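Local structure of putative gdp-fucose protein o-fucosyltransferase 1 (Caenorhabditis elegans, 3ZY2) at residues A69-V74 against W185-Y190; G135-G140 against E164-L169; T317-M322 against S337-R342. The protein belongs to the GDP-fucose protein O-fucosyltransferase family, with a GT-B-type fold of two parallel-sheet domains, and holds guanosine-5'-diphosphate in this crystal. All blocks are in the same frame, centred on the assembly; numbering follows the deposited sequence.

Interaction 1. Residues A69-V74 against W185-Y190; sequences AKYTRV and WSIQKY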
loop_
_atom_site.group_PDB
_atom_site.type_symbol
_atom_site.label_atom_id
_atom_site.label_comp_id
_atom_site.label_asym_id
_atom_site.label_seq_id
_atom_site.Cartn_x
_atom_site.Cartn_y
_atom_site.Cartn_z
ATOM N N ALA A 69 13.538 13.733 -22.400
ATOM C CA ALA A 69 13.864 12.652 -23.330
ATOM C C ALA A 69 15.359 12.346 -23.356
ATOM O O ALA A 69 15.764 11.263 -23.795
ATOM C CB ALA A 69 13.362 12.996 -24.729
ATOM N N LYS A 70 16.181 13.277 -22.884
ATOM C CA LYS A 70 17.638 13.039 -22.851
ATOM C C LYS A 70 17.996 12.076 -21.722
ATOM O O LYS A 70 19.100 11.498 -21.691
ATOM C CB LYS A 70 18.396 14.351 -22.712
ATOM C CG LYS A 70 18.087 15.353 -23.817
ATOM C CD LYS A 70 19.074 15.286 -24.949
ATOM C CE LYS A 70 19.036 16.583 -25.779
ATOM N NZ LYS A 70 19.325 17.818 -24.987
ATOM N N TYR A 71 17.048 11.869 -20.813
ATOM C CA TYR A 71 17.244 10.902 -19.750
ATOM C C TYR A 71 16.732 9.509 -20.114
ATOM O O TYR A 71 17.435 8.502 -19.914
ATOM C CB TYR A 71 16.624 11.381 -18.427
ATOM C CG TYR A 71 16.796 10.345 -17.351
ATOM C CD1 TYR A 71 18.072 10.052 -16.834
ATOM C CD2 TYR A 71 15.711 9.595 -16.896
ATOM C CE1 TYR A 71 18.241 9.071 -15.878
ATOM C CE2 TYR A 71 15.876 8.611 -15.938
ATOM C CZ TYR A 71 17.142 8.353 -15.436
ATOM O OH TYR A 71 17.291 7.370 -14.482
ATOM N N THR A 72 15.507 9.438 -20.627
ATOM C CA THR A 72 14.892 8.156 -20.955
ATOM C C THR A 72 13.813 8.364 -22.013
ATOM O O THR A 72 13.367 9.492 -22.216
ATOM C CB THR A 72 14.329 7.486 -19.683
ATOM O OG1 THR A 72 14.098 6.091 -19.922
ATOM C CG2 THR A 72 13.041 8.196 -19.191
ATOM N N ARG A 73 13.391 7.287 -22.679
ATOM C CA ARG A 73 12.309 7.380 -23.651
ATOM C C ARG A 73 10.991 7.763 -23.016
ATOM O O ARG A 73 10.569 7.153 -22.030
ATOM C CB ARG A 73 12.110 6.067 -24.396
ATOM C CG ARG A 73 13.297 5.655 -25.194
ATOM C CD ARG A 73 12.939 4.584 -26.237
ATOM N NE ARG A 73 12.343 3.375 -25.652
ATOM C CZ ARG A 73 12.992 2.493 -24.896
ATOM N NH1 ARG A 73 14.283 2.653 -24.626
ATOM N NH2 ARG A 73 12.354 1.441 -24.413
ATOM N N VAL A 74 10.354 8.768 -23.607
ATOM C CA VAL A 74 9.099 9.312 -23.126
ATOM C C VAL A 74 8.142 9.592 -24.283
ATOM O O VAL A 74 8.583 9.749 -25.438
ATOM C CB VAL A 74 9.332 10.650 -22.354
ATOM C CG1 VAL A 74 10.136 10.426 -21.071
ATOM C CG2 VAL A 74 9.995 11.706 -23.253
ATOM N N TRP A 185 17.974 12.309 -7.145
ATOM C CA TRP A 185 17.872 13.776 -7.097
ATOM C C TRP A 185 18.485 14.426 -8.344
ATOM O O TRP A 185 17.952 15.451 -8.828
ATOM C CB TRP A 185 18.491 14.379 -5.840
ATOM C CG TRP A 185 17.792 14.000 -4.586
ATOM C CD1 TRP A 185 16.509 13.522 -4.468
ATOM C CD2 TRP A 185 18.292 14.141 -3.257
ATOM N NE1 TRP A 185 16.207 13.295 -3.136
ATOM C CE2 TRP A 185 17.287 13.669 -2.377
ATOM C CE3 TRP A 185 19.516 14.576 -2.721
ATOM C CZ2 TRP A 185 17.460 13.643 -0.989
ATOM C CZ3 TRP A 185 19.689 14.541 -1.351
ATOM C CH2 TRP A 185 18.668 14.074 -0.494
ATOM N N SER A 186 19.569 13.855 -8.875
ATOM C CA SER A 186 20.198 14.412 -10.066
ATOM C C SER A 186 19.336 14.373 -11.321
ATOM O O SER A 186 19.599 15.100 -12.265
ATOM C CB SER A 186 21.550 13.723 -10.313
ATOM O OG SER A 186 21.336 12.363 -10.612
ATOM N N ILE A 187 18.276 13.553 -11.324
ATOM C CA ILE A 187 17.369 13.511 -12.466
ATOM C C ILE A 187 16.653 14.861 -12.669
ATOM O O ILE A 187 16.195 15.148 -13.770
ATOM C CB ILE A 187 16.403 12.291 -12.346
ATOM C CG1 ILE A 187 17.248 11.016 -12.333
ATOM C CG2 ILE A 187 15.356 12.241 -13.503
ATOM C CD1 ILE A 187 16.433 9.740 -12.090
ATOM N N GLN A 188 16.604 15.706 -11.629
ATOM C CA GLN A 188 16.025 17.036 -11.777
ATOM C C GLN A 188 16.714 17.845 -12.891
ATOM O O GLN A 188 16.116 18.750 -13.469
ATOM C CB GLN A 188 16.093 17.777 -10.445
ATOM C CG GLN A 188 15.260 19.080 -10.401
ATOM C CD GLN A 188 13.789 18.868 -10.040
ATOM O OE1 GLN A 188 13.459 18.144 -9.098
ATOM N NE2 GLN A 188 12.890 19.526 -10.778
ATOM N N LYS A 189 17.958 17.468 -13.224
ATOM C CA LYS A 189 18.687 18.097 -14.350
ATOM C C LYS A 189 17.834 18.094 -15.640
ATOM O O LYS A 189 17.888 19.023 -16.461
ATOM C CB LYS A 189 20.020 17.361 -14.576
ATOM C CG LYS A 189 20.754 17.772 -15.822
ATOM C CD LYS A 189 22.050 16.987 -15.950
ATOM C CE LYS A 189 22.438 16.784 -17.408
ATOM N NZ LYS A 189 22.676 18.065 -18.135
ATOM N N TYR A 190 17.011 17.052 -15.773
ATOM C CA TYR A 190 16.253 16.800 -16.991
ATOM C C TYR A 190 14.847 17.348 -16.940
ATOM O O TYR A 190 14.081 17.141 -17.878
ATOM C CB TYR A 190 16.234 15.295 -17.312
ATOM C CG TYR A 190 17.620 14.727 -17.430
ATOM C CD1 TYR A 190 18.351 14.922 -18.580
ATOM C CD2 TYR A 190 18.192 14.030 -16.378
ATOM C CE1 TYR A 190 19.643 14.415 -18.704
ATOM C CE2 TYR A 190 19.470 13.503 -16.488
ATOM C CZ TYR A 190 20.181 13.716 -17.653
ATOM O OH TYR A 190 21.451 13.203 -17.767
#

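Interaction 2. Residues G135-G140 against E164-L169; sequences GDEYFG and EEYPVL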
loop_
_atom_site.group_PDB
_atom_site.type_symbol
_atom_site.label_atom_id
_atom_site.label_comp_id
_atom_site.label_asym_id
_atom_site.label_seq_id
_atom_site.Cartn_x
_atom_site.Cartn_y
_atom_site.Cartn_z
ATOM N N GLY A 135 -9.223 -5.422 -14.518
ATOM C CA GLY A 135 -8.530 -6.492 -13.786
ATOM C C GLY A 135 -7.283 -5.945 -13.122
ATOM O O GLY A 135 -6.895 -4.800 -13.372
ATOM N N ASP A 136 -6.650 -6.778 -12.298
ATOM C CA ASP A 136 -5.496 -6.377 -11.507
ATOM C C ASP A 136 -4.275 -7.258 -11.750
ATOM O O ASP A 136 -4.408 -8.451 -12.054
ATOM C CB ASP A 136 -5.867 -6.315 -10.019
ATOM C CG ASP A 136 -6.779 -5.133 -9.689
ATOM O OD1 ASP A 136 -6.773 -4.113 -10.416
ATOM O OD2 ASP A 136 -7.493 -5.212 -8.676
ATOM N N GLU A 137 -3.097 -6.632 -11.672
ATOM C CA GLU A 137 -1.803 -7.329 -11.651
ATOM C C GLU A 137 -1.001 -6.869 -10.438
ATOM O O GLU A 137 -0.977 -5.683 -10.121
ATOM C CB GLU A 137 -0.999 -7.096 -12.940
ATOM C CG GLU A 137 -1.620 -7.699 -14.206
ATOM C CD GLU A 137 -1.389 -9.208 -14.378
ATOM O OE1 GLU A 137 -0.479 -9.778 -13.726
ATOM O OE2 GLU A 137 -2.114 -9.819 -15.205
ATOM N N TYR A 138 -0.366 -7.815 -9.751
ATOM C CA TYR A 138 0.401 -7.532 -8.533
ATOM C C TYR A 138 1.886 -7.727 -8.765
ATOM O O TYR A 138 2.275 -8.589 -9.551
ATOM C CB TYR A 138 -0.089 -8.425 -7.386
ATOM C CG TYR A 138 -1.586 -8.369 -7.245
ATOM C CD1 TYR A 138 -2.219 -7.213 -6.792
ATOM C CD2 TYR A 138 -2.374 -9.463 -7.574
ATOM C CE1 TYR A 138 -3.607 -7.147 -6.698
ATOM C CE2 TYR A 138 -3.756 -9.415 -7.464
ATOM C CZ TYR A 138 -4.365 -8.254 -7.020
ATOM O OH TYR A 138 -5.742 -8.232 -6.929
ATOM N N PHE A 139 2.709 -6.907 -8.112
ATOM C CA PHE A 139 4.163 -6.979 -8.294
ATOM C C PHE A 139 4.948 -7.051 -6.980
ATOM O O PHE A 139 6.184 -7.102 -6.989
ATOM C CB PHE A 139 4.675 -5.819 -9.173
ATOM C CG PHE A 139 4.379 -4.457 -8.618
ATOM C CD1 PHE A 139 5.193 -3.894 -7.636
ATOM C CD2 PHE A 139 3.286 -3.724 -9.084
ATOM C CE1 PHE A 139 4.913 -2.627 -7.114
ATOM C CE2 PHE A 139 2.999 -2.453 -8.570
ATOM C CZ PHE A 139 3.811 -1.900 -7.588
ATOM N N GLY A 140 4.223 -7.070 -5.862
ATOM C CA GLY A 140 4.828 -7.175 -4.535
ATOM C C GLY A 140 5.661 -8.423 -4.295
ATOM O O GLY A 140 6.529 -8.428 -3.424
ATOM N N GLU A 164 4.246 -8.412 -24.932
ATOM C CA GLU A 164 3.156 -8.874 -25.795
ATOM C C GLU A 164 1.787 -8.920 -25.092
ATOM O O GLU A 164 0.791 -8.416 -25.634
ATOM C CB GLU A 164 3.500 -10.229 -26.435
ATOM C CG GLU A 164 2.397 -10.830 -27.324
ATOM C CD GLU A 164 2.361 -10.282 -28.751
ATOM O OE1 GLU A 164 2.693 -9.095 -28.981
ATOM O OE2 GLU A 164 1.987 -11.058 -29.662
ATOM N N GLU A 165 1.744 -9.516 -23.902
ATOM C CA GLU A 165 0.516 -9.559 -23.110
ATOM C C GLU A 165 0.316 -8.284 -22.292
ATOM O O GLU A 165 -0.837 -7.882 -22.048
ATOM C CB GLU A 165 0.493 -10.781 -22.187
ATOM C CG GLU A 165 -0.799 -10.939 -21.348
ATOM C CD GLU A 165 -2.079 -11.102 -22.181
ATOM O OE1 GLU A 165 -2.024 -11.710 -23.273
ATOM O OE2 GLU A 165 -3.146 -10.611 -21.743
ATOM N N TYR A 166 1.428 -7.656 -21.885
ATOM C CA TYR A 166 1.403 -6.444 -21.036
ATOM C C TYR A 166 2.084 -5.256 -21.720
ATOM O O TYR A 166 3.179 -4.828 -21.315
ATOM C CB TYR A 166 2.040 -6.705 -19.667
ATOM C CG TYR A 166 1.406 -7.847 -18.930
ATOM C CD1 TYR A 166 0.207 -7.668 -18.245
ATOM C CD2 TYR A 166 1.995 -9.114 -18.927
ATOM C CE1 TYR A 166 -0.401 -8.716 -17.579
ATOM C CE2 TYR A 166 1.403 -10.170 -18.255
ATOM C CZ TYR A 166 0.210 -9.965 -17.576
ATOM O OH TYR A 166 -0.378 -11.022 -16.924
ATOM N N PRO A 167 1.434 -4.708 -22.759
ATOM C CA PRO A 167 2.026 -3.601 -23.498
ATOM C C PRO A 167 2.127 -2.335 -22.648
ATOM O O PRO A 167 2.990 -1.488 -22.909
ATOM C CB PRO A 167 1.052 -3.388 -24.663
ATOM C CG PRO A 167 -0.212 -4.052 -24.255
ATOM C CD PRO A 167 0.184 -5.185 -23.385
ATOM N N VAL A 168 1.242 -2.214 -21.663
ATOM C CA VAL A 168 1.188 -1.015 -20.819
ATOM C C VAL A 168 1.091 -1.412 -19.351
ATOM O O VAL A 168 0.132 -2.059 -18.943
ATOM C CB VAL A 168 0.001 -0.070 -21.181
ATOM C CG1 VAL A 168 -0.023 1.142 -20.203
ATOM C CG2 VAL A 168 0.080 0.409 -22.635
ATOM N N LEU A 169 2.071 -1.012 -18.540
ATOM C CA LEU A 169 1.957 -1.169 -17.102
ATOM C C LEU A 169 1.334 0.111 -16.580
ATOM O O LEU A 169 1.880 1.191 -16.803
ATOM C CB LEU A 169 3.338 -1.375 -16.456
ATOM C CG LEU A 169 4.095 -2.706 -16.403
ATOM C CD1 LEU A 169 3.635 -3.782 -17.409
ATOM C CD2 LEU A 169 5.587 -2.490 -16.498
#

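Interaction 3. Residues T317-M322 against S337-R342; sequences TSLAIM and SHIVKR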
loop_
_atom_site.group_PDB
_atom_site.type_symbol
_atom_site.label_atom_id
_atom_site.label_comp_id
_atom_site.label_asym_id
_atom_site.label_seq_id
_atom_site.Cartn_x
_atom_site.Cartn_y
_atom_site.Cartn_z
ATOM N N THR A 317 6.138 29.579 -11.967
ATOM C CA THR A 317 7.001 30.711 -12.278
ATOM C C THR A 317 7.802 31.068 -11.027
ATOM O O THR A 317 8.993 31.373 -11.135
ATOM C CB THR A 317 6.235 31.913 -12.837
ATOM O OG1 THR A 317 5.532 31.496 -14.026
ATOM C CG2 THR A 317 7.192 33.042 -13.199
ATOM N N SER A 318 7.204 30.928 -9.844
ATOM C CA SER A 318 7.973 31.144 -8.597
ATOM C C SER A 318 9.122 30.158 -8.487
ATOM O O SER A 318 10.233 30.550 -8.143
ATOM C CB SER A 318 7.104 31.074 -7.339
ATOM O OG SER A 318 6.283 32.232 -7.245
ATOM N N LEU A 319 8.861 28.875 -8.734
ATOM C CA LEU A 319 9.949 27.892 -8.712
ATOM C C LEU A 319 11.067 28.266 -9.698
ATOM O O LEU A 319 12.275 28.159 -9.385
ATOM C CB LEU A 319 9.400 26.490 -9.057
ATOM C CG LEU A 319 8.549 25.858 -7.938
ATOM C CD1 LEU A 319 7.793 24.691 -8.521
ATOM C CD2 LEU A 319 9.413 25.384 -6.765
ATOM N N ALA A 320 10.671 28.663 -10.908
ATOM C CA ALA A 320 11.637 29.018 -11.935
ATOM C C ALA A 320 12.485 30.219 -11.503
ATOM O O ALA A 320 13.710 30.209 -11.673
ATOM C CB ALA A 320 10.915 29.296 -13.255
ATOM N N ILE A 321 11.838 31.241 -10.943
ATOM C CA ILE A 321 12.563 32.432 -10.457
ATOM C C ILE A 321 13.558 32.046 -9.375
ATOM O O ILE A 321 14.688 32.486 -9.382
ATOM C CB ILE A 321 11.591 33.527 -9.960
ATOM C CG1 ILE A 321 10.810 34.116 -11.150
ATOM C CG2 ILE A 321 12.343 34.661 -9.210
ATOM C CD1 ILE A 321 9.596 34.887 -10.737
ATOM N N MET A 322 13.129 31.208 -8.435
ATOM C CA MET A 322 14.030 30.798 -7.357
ATOM C C MET A 322 15.198 29.999 -7.909
ATOM O O MET A 322 16.307 30.081 -7.370
ATOM C CB MET A 322 13.257 30.018 -6.278
ATOM C CG MET A 322 12.195 30.878 -5.551
ATOM S SD MET A 322 11.453 30.115 -4.079
ATOM C CE MET A 322 10.283 29.085 -4.955
ATOM N N SER A 337 10.381 23.497 -1.866
ATOM C CA SER A 337 11.771 23.979 -1.790
ATOM C C SER A 337 12.736 22.966 -2.394
ATOM O O SER A 337 13.741 23.361 -2.996
ATOM C CB SER A 337 12.200 24.285 -0.344
ATOM O OG SER A 337 11.873 25.624 0.049
ATOM N N HIS A 338 12.424 21.667 -2.252
ATOM C CA HIS A 338 13.381 20.623 -2.693
ATOM C C HIS A 338 13.518 20.641 -4.216
ATOM O O HIS A 338 14.609 20.421 -4.746
ATOM C CB HIS A 338 12.951 19.242 -2.169
ATOM C CG HIS A 338 14.025 18.180 -2.166
ATOM N ND1 HIS A 338 15.353 18.364 -2.510
ATOM C CD2 HIS A 338 13.911 16.879 -1.809
ATOM C CE1 HIS A 338 16.001 17.213 -2.369
ATOM N NE2 HIS A 338 15.144 16.299 -1.961
ATOM N N ILE A 339 12.428 20.964 -4.915
ATOM C CA ILE A 339 12.503 21.167 -6.369
ATOM C C ILE A 339 13.581 22.215 -6.692
ATOM O O ILE A 339 14.440 21.994 -7.552
ATOM C CB ILE A 339 11.150 21.662 -6.942
ATOM C CG1 ILE A 339 10.120 20.530 -6.912
ATOM C CG2 ILE A 339 11.389 22.136 -8.398
ATOM C CD1 ILE A 339 8.708 21.008 -7.226
ATOM N N VAL A 340 13.543 23.338 -5.982
ATOM C CA VAL A 340 14.487 24.425 -6.249
ATOM C C VAL A 340 15.915 23.973 -5.930
ATOM O O VAL A 340 16.829 24.220 -6.716
ATOM C CB VAL A 340 14.196 25.681 -5.422
ATOM C CG1 VAL A 340 15.159 26.800 -5.826
ATOM C CG2 VAL A 340 12.767 26.154 -5.611
ATOM N N LYS A 341 16.105 23.350 -4.770
ATOM C CA LYS A 341 17.434 22.876 -4.360
ATOM C C LYS A 341 18.029 21.947 -5.419
ATOM O O LYS A 341 19.189 22.141 -5.825
ATOM C CB LYS A 341 17.341 22.140 -3.009
ATOM C CG LYS A 341 18.664 21.563 -2.512
ATOM C CD LYS A 341 19.714 22.674 -2.379
ATOM C CE LYS A 341 20.900 22.288 -1.491
ATOM N NZ LYS A 341 21.594 21.025 -1.924
ATOM N N ARG A 342 17.253 20.968 -5.889
ATOM C CA ARG A 342 17.744 20.038 -6.915
ATOM C C ARG A 342 18.042 20.714 -8.255
ATOM O O ARG A 342 19.020 20.356 -8.940
ATOM C CB ARG A 342 16.743 18.897 -7.128
ATOM C CG ARG A 342 16.597 18.010 -5.900
ATOM C CD ARG A 342 15.733 16.777 -6.183
ATOM N NE ARG A 342 14.412 17.130 -6.703
ATOM C CZ ARG A 342 13.273 16.932 -6.049
ATOM N NH1 ARG A 342 13.266 16.401 -4.829
ATOM N NH2 ARG A 342 12.129 17.243 -6.642
#

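Interaction 1. Residues A69-V74 against W185-Y190
Tyr71 and Tyr190 mark the closest passage of the two backbones, their CA atoms 6.6 Å apart, where the loop 69-74 meets a 3-10 segment that covers residues 186-190. In this GT-B-type fold the loop leads from helix 65-68 into strand 74-75 of one parallel sheet, and the 3-10 segment belongs to the chain that leaves strand 168-171 for helix 195-208. Successive i to i+3 bonds, such as Tyr190 N to Ile187 O, put Ile187 and Tyr190 on the same side of the segment, facing Tyr71. With CG anti to the backbone N (chi1 178°), Tyr71 extends its ring past Tyr190 toward Ile187, and its CB is left over a face of the Tyr190 ring in a CH-pi contact, 3.8 Å from the ring centroid. The two rings lie obliquely, planes at 38°. Lys70 adds a looser touch through its CB. Lys35 of helix 20-37 makes a cation-pi contact with the Tyr71 ring, and its NZ is hydrogen-bonded to Tyr71 O, while Leu31 of that helix packs on Ile187. At the far end of the ring, Ile187 lays CG1 over one face and brings CD1 to 3.5 Å from Tyr71 OH.

Interaction 2. Residues G135-G140 against E164-L169
Glu137 and Tyr166 reach for each other from opposite directions, and these two side chains make the whole contact between 135-140 and 164-169. Glu137 sits on strand 135-138, an outermost strand of the parallel sheet within this chain; Tyr166 lies in the loop just before strand 168-171. Strand 95-98 runs between the two strands, and the closest CA atoms, Glu137 CA and Leu169 CA, are 9.0 Å apart. A bend at chi2 (-79°) brings the Glu137 carboxylate to the edge of the Tyr166 ring, where Glu137 CG also comes within 3.7 Å of Tyr166 CE1. Tyr166 has CG anti to its carbonyl carbon (chi1 -56°), pointing the ring at strand 135-138. Carboxylate and ring planes stand 77° apart. Tyr166 OH donates to Glu137 OE2 at 2.7 Å, from above the carboxylate plane. Phe161 packs edge-to-face with the Tyr166 ring. The second subunit adds to the network: its Thr235 OG1 is hydrogen-bonded to Tyr166 OH, and its Arg237 makes a salt bridge to Glu137 OE1. Chemically, OE2 of this buried acid takes the phenol and, weakly, Thr235 of the second subunit, while OE1 takes Arg237 of that subunit, which would probably help keep the carboxylate ionised.

Interaction 3. Residues T317-M322 against S337-R342
Leu319 and Met322, one helical turn apart, carry the contact of 317-322 with 337-342, two helix segments that run in roughly the same direction, crossing at -37°, the axes of these segments 9.4 Å apart at their closest. Helices 315-324 and 335-346 are joined through strand 327-330, an alpha-beta-alpha unit of the five-stranded parallel sheet, consistent with the Rossmann-like nucleotide-binding half of a GT-B fold. Ser318 turns its hydroxyl to Asp313 and Gln310 instead of the second helix. Leu319 leaves its helix flank-on to the other, yet the branch at CG brings both methyls to it: CD1 lies 4.0 Å from Ile339 CD1, while CD2 settles 3.6 Å from Val340 CG2 and also touches Ile339 CB and CG2. Leu319 thus sits against the adjacent pair Ile339 and Val340, crossing the isoleucine at about a right angle. One turn on, Met322 aims its CB at Val340 CG1, 3.8 Å away. Its chain then bends at chi3 (-80°), and the terminal methyl CE curls back to 3.9 Å from Val340 CG2. The methionine CB lies against both valine methyls, nearer CG1, while CG2 also meets Leu319 CD2. All four side chains are buried and the contact is wholly apolar, although the Met322 side chain lies only about 5 Å from bound guanosine-5'-diphosphate. Phe20 of helix 20-37 touches both Leu319 and Ile339, Ala286 of strand 282-287 receives Met322, and helix 195-208 packs against 317-322 through Ala320 and Ile321.

Interaction 3 is buried and purely apolar, joining two helices beside the nucleotide pocket. Interaction 1 is only partly buried and relies on aromatic and aliphatic surfaces between two loop regions, whereas interaction 2, also buried, is polar and becomes part of the interface with the second subunit. Interactions 1 and 2 each involve an end of the same six-stranded parallel sheet: the loop 69-74 leads into one outermost strand and 135-140 carries the other, their centres about 25 Å apart. Interactions 1 and 3 adjoin directly, since Gln188 OE1 probably accepts a hydrogen bond from Arg342 NE, and helix 20-37 meets both, through Leu31 at interaction 1 and Phe20 at interaction 3. Interaction 2 stands well away from interaction 3, with centres about 36 Å apart.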